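Local coordinates for protein transcriptional repressor PagR (Bacillus anthracis, PDB 2ZKZ) that represses expression of the pagA and atxA genes as a dimeric, DNA-binding transcription factor of the ArsR family, at residues Thr23-Val33 with His61-Leu70. Sequence-based numbering, arbitrary orientation.
Sequences TMAHPMRLKIV and HLCKMRGKVL
His61 meets Arg29 where the end of helix 55-65, the probable recognition helix of this ArsR-type winged helix-turn-helix, runs steeply across helix 27-39. The imidazole presents its rim, not a face: CD2 of His61 lies 3.0 Å from NE of Arg29, near the guanidinium plane, with the two planes 77° apart. No hydrogen bond links them, yet a flat, slim ring fits beside the arginine stem, while its CE1 reaches CB of Met28. The stem of buried Arg29, extended from CG to NE, carries the guanidinium to the carbonyl of Thr23; there NH1 of Arg29 donates an almost linear bond (171°) to O of Thr23, 2.9 Å away and within the guanidinium plane, which with the His61 and Lys64 contacts helps fix the group. Leu62 turns mainly to Val44 and Ile47 of helix 44-51, and the CD2 methyl of its branched end grazes CG2 of Ile32. Lys64 sets its CB over one face of the guanidinium, and its CG comes to 3.4 Å from NH2 of Arg29; a long side chain can give methylenes here and still hold its NZ 5.1 Å from NH2 of Arg29, like charges not in contact. Selenomethionine Met65, flexible and apolar, runs inward between Arg29 and Ile32. A bend at chi3 (-64°) brings its methyl CE to within 3.6 Å of CD1 of Ile32, and its SE packs on CB and CG of Arg29. Beyond the helix, Lys68 passes its CD by OG1 of Thr23; that hydroxyl is hydrogen-bonded to the backbone O of Glu19, whereas NZ of Lys68 forms a salt bridge with OE2 of Glu19. Compact, beta-branched Val69 wedges in next, with CG2 on Thr23 and Met24 and CG1 on Val33, in a core completed by helix 86-95. Leu70 closes the row, its CD1 toward CG2 of Val33 and its CD2 4.0 Å from CG2 of Ile32.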
loop_
_atom_site.group_PDB
_atom_site.type_symbol
_atom_site.label_atom_id
_atom_site.label_comp_id
_atom_site.label_asym_id
_atom_site.label_seq_id
_atom_site.Cartn_x
_atom_site.Cartn_y
_atom_site.Cartn_z
ATOM N N THR A 23 -2.290 -2.183 6.168
ATOM C CA THR A 23 -2.127 -1.439 7.410
ATOM C C THR A 23 -1.912 0.056 7.178
ATOM O O THR A 23 -2.306 0.875 8.006
ATOM C CB THR A 23 -0.955 -2.018 8.249
ATOM O OG1 THR A 23 -1.157 -3.425 8.432
ATOM C CG2 THR A 23 -0.897 -1.355 9.633
HETATM N N MSE A 24 -1.287 0.413 6.059
HETATM C CA MSE A 24 -1.045 1.823 5.720
HETATM C C MSE A 24 -2.204 2.442 4.932
HETATM O O MSE A 24 -2.241 3.657 4.733
HETATM C CB MSE A 24 0.216 1.965 4.847
HETATM C CG MSE A 24 1.532 1.467 5.450
HETATM SE SE MSE A 24 2.993 1.591 4.152
HETATM C CE MSE A 24 3.097 3.515 4.027
ATOM N N ALA A 25 -3.150 1.616 4.492
ATOM C CA ALA A 25 -4.263 2.088 3.666
ATOM C C ALA A 25 -5.371 2.911 4.330
ATOM O O ALA A 25 -6.552 2.626 4.153
ATOM C CB ALA A 25 -4.880 0.896 2.912
ATOM N N HIS A 26 -4.981 3.948 5.063
ATOM C CA HIS A 26 -5.914 4.835 5.755
ATOM C C HIS A 26 -5.297 6.233 5.702
ATOM O O HIS A 26 -4.124 6.405 6.023
ATOM C CB HIS A 26 -6.073 4.403 7.221
ATOM C CG HIS A 26 -6.675 3.042 7.390
ATOM N ND1 HIS A 26 -8.034 2.835 7.490
ATOM C CD2 HIS A 26 -6.104 1.815 7.433
ATOM C CE1 HIS A 26 -8.275 1.540 7.585
ATOM N NE2 HIS A 26 -7.121 0.899 7.552
ATOM N N PRO A 27 -6.080 7.246 5.303
ATOM C CA PRO A 27 -5.609 8.631 5.204
ATOM C C PRO A 27 -4.787 9.144 6.387
ATOM O O PRO A 27 -3.680 9.652 6.213
ATOM C CB PRO A 27 -6.906 9.420 5.024
ATOM C CG PRO A 27 -7.736 8.478 4.232
ATOM C CD PRO A 27 -7.504 7.156 4.932
HETATM N N MSE A 28 -5.330 9.016 7.590
HETATM C CA MSE A 28 -4.629 9.500 8.773
HETATM C C MSE A 28 -3.386 8.674 9.091
HETATM O O MSE A 28 -2.433 9.182 9.684
HETATM C CB MSE A 28 -5.584 9.542 9.964
HETATM C CG MSE A 28 -6.638 10.648 9.846
HETATM SE SE MSE A 28 -5.863 12.418 9.552
HETATM C CE MSE A 28 -6.097 12.539 7.631
ATOM N N ARG A 29 -3.384 7.404 8.696
ATOM C CA ARG A 29 -2.210 6.580 8.925
ATOM C C ARG A 29 -1.109 7.025 7.972
ATOM O O ARG A 29 0.066 7.046 8.335
ATOM C CB ARG A 29 -2.528 5.097 8.726
ATOM C CG ARG A 29 -3.475 4.562 9.786
ATOM C CD ARG A 29 -3.652 3.073 9.675
ATOM N NE ARG A 29 -4.704 2.602 10.571
ATOM C CZ ARG A 29 -5.076 1.335 10.671
ATOM N NH1 ARG A 29 -4.473 0.409 9.934
ATOM N NH2 ARG A 29 -6.062 0.999 11.488
ATOM N N LEU A 30 -1.478 7.385 6.748
ATOM C CA LEU A 30 -0.462 7.854 5.814
ATOM C C LEU A 30 0.095 9.184 6.334
ATOM O O LEU A 30 1.280 9.462 6.186
ATOM C CB LEU A 30 -1.047 8.013 4.404
ATOM C CG LEU A 30 -1.367 6.683 3.700
ATOM C CD1 LEU A 30 -2.051 6.943 2.352
ATOM C CD2 LEU A 30 -0.074 5.894 3.501
ATOM N N LYS A 31 -0.762 9.996 6.947
ATOM C CA LYS A 31 -0.325 11.271 7.510
ATOM C C LYS A 31 0.698 11.019 8.608
ATOM O O LYS A 31 1.723 11.688 8.678
ATOM C CB LYS A 31 -1.493 12.036 8.128
ATOM C CG LYS A 31 -2.327 12.834 7.158
ATOM C CD LYS A 31 -2.875 14.088 7.845
ATOM C CE LYS A 31 -1.729 14.980 8.322
ATOM N NZ LYS A 31 -2.188 16.281 8.887
ATOM N N ILE A 32 0.396 10.065 9.481
ATOM C CA ILE A 32 1.297 9.729 10.577
ATOM C C ILE A 32 2.654 9.299 10.028
ATOM O O ILE A 32 3.694 9.779 10.478
ATOM C CB ILE A 32 0.697 8.604 11.456
ATOM C CG1 ILE A 32 -0.538 9.135 12.186
ATOM C CG2 ILE A 32 1.742 8.079 12.436
ATOM C CD1 ILE A 32 -1.289 8.083 13.016
ATOM N N VAL A 33 2.652 8.403 9.048
ATOM C CA VAL A 33 3.914 7.948 8.471
ATOM C C VAL A 33 4.686 9.104 7.841
ATOM O O VAL A 33 5.907 9.210 8.006
ATOM C CB VAL A 33 3.685 6.849 7.405
ATOM C CG1 VAL A 33 5.013 6.467 6.760
ATOM C CG2 VAL A 33 3.040 5.637 8.050
ATOM N N HIS A 61 -4.815 4.010 15.783
ATOM C CA HIS A 61 -4.018 3.908 14.569
ATOM C C HIS A 61 -2.620 3.415 14.929
ATOM O O HIS A 61 -2.092 2.498 14.294
ATOM C CB HIS A 61 -3.942 5.266 13.866
ATOM C CG HIS A 61 -5.157 5.585 13.052
ATOM N ND1 HIS A 61 -5.764 6.821 13.068
ATOM C CD2 HIS A 61 -5.883 4.818 12.205
ATOM C CE1 HIS A 61 -6.816 6.802 12.266
ATOM N NE2 HIS A 61 -6.910 5.597 11.732
ATOM N N LEU A 62 -2.018 4.016 15.955
ATOM C CA LEU A 62 -0.677 3.606 16.371
ATOM C C LEU A 62 -0.652 2.143 16.796
ATOM O O LEU A 62 0.300 1.419 16.503
ATOM C CB LEU A 62 -0.172 4.502 17.507
ATOM C CG LEU A 62 0.150 5.943 17.091
ATOM C CD1 LEU A 62 0.390 6.806 18.322
ATOM C CD2 LEU A 62 1.370 5.954 16.181
ATOM N N CYS A 63 -1.707 1.707 17.473
ATOM C CA CYS A 63 -1.797 0.328 17.928
ATOM C C CYS A 63 -1.789 -0.627 16.735
ATOM O O CYS A 63 -1.057 -1.613 16.718
ATOM C CB CYS A 63 -3.075 0.136 18.743
ATOM S SG CYS A 63 -3.269 -1.516 19.406
ATOM N N LYS A 64 -2.597 -0.312 15.727
ATOM C CA LYS A 64 -2.688 -1.131 14.524
ATOM C C LYS A 64 -1.383 -1.128 13.710
ATOM O O LYS A 64 -1.017 -2.133 13.105
ATOM C CB LYS A 64 -3.823 -0.609 13.644
ATOM C CG LYS A 64 -4.654 -1.688 12.973
ATOM C CD LYS A 64 -5.892 -2.019 13.788
ATOM C CE LYS A 64 -6.811 -2.960 13.022
ATOM N NZ LYS A 64 -8.113 -3.157 13.718
HETATM N N MSE A 65 -0.688 0.004 13.707
HETATM C CA MSE A 65 0.555 0.161 12.950
HETATM C C MSE A 65 1.811 -0.388 13.624
HETATM O O MSE A 65 2.743 -0.827 12.946
HETATM C CB MSE A 65 0.774 1.642 12.637
HETATM C CG MSE A 65 -0.444 2.311 12.012
HETATM SE SE MSE A 65 -0.263 4.232 11.808
HETATM C CE MSE A 65 -0.144 4.777 13.629
ATOM N N ARG A 66 1.846 -0.351 14.952
ATOM C CA ARG A 66 3.019 -0.821 15.681
ATOM C C ARG A 66 3.418 -2.258 15.375
ATOM O O ARG A 66 2.608 -3.173 15.484
ATOM C CB ARG A 66 2.815 -0.687 17.199
ATOM C CG ARG A 66 3.950 -1.349 17.978
ATOM C CD ARG A 66 3.846 -1.214 19.491
ATOM N NE ARG A 66 2.651 -1.843 20.043
ATOM C CZ ARG A 66 1.531 -1.185 20.310
ATOM N NH1 ARG A 66 1.459 0.116 20.072
ATOM N NH2 ARG A 66 0.489 -1.827 20.820
ATOM N N GLY A 67 4.680 -2.453 15.009
ATOM C CA GLY A 67 5.162 -3.793 14.729
ATOM C C GLY A 67 5.091 -4.195 13.271
ATOM O O GLY A 67 5.737 -5.152 12.856
ATOM N N LYS A 68 4.302 -3.470 12.487
ATOM C CA LYS A 68 4.166 -3.778 11.072
ATOM C C LYS A 68 4.651 -2.610 10.232
ATOM O O LYS A 68 5.428 -2.783 9.301
ATOM C CB LYS A 68 2.701 -4.065 10.728
ATOM C CG LYS A 68 2.134 -5.334 11.349
ATOM C CD LYS A 68 0.674 -5.530 10.954
ATOM C CE LYS A 68 0.113 -6.814 11.542
ATOM N NZ LYS A 68 -1.336 -6.958 11.247
ATOM N N VAL A 69 4.187 -1.416 10.578
ATOM C CA VAL A 69 4.539 -0.217 9.837
ATOM C C VAL A 69 5.459 0.705 10.630
ATOM O O VAL A 69 6.376 1.313 10.071
ATOM C CB VAL A 69 3.260 0.565 9.458
ATOM C CG1 VAL A 69 3.615 1.845 8.731
ATOM C CG2 VAL A 69 2.354 -0.313 8.612
ATOM N N LEU A 70 5.210 0.791 11.934
ATOM C CA LEU A 70 5.975 1.661 12.819
ATOM C C LEU A 70 6.696 0.921 13.941
ATOM O O LEU A 70 6.303 -0.179 14.344
ATOM C CB LEU A 70 5.039 2.704 13.441
ATOM C CG LEU A 70 4.844 4.071 12.774
ATOM C CD1 LEU A 70 5.084 4.004 11.295
ATOM C CD2 LEU A 70 3.446 4.576 13.094
#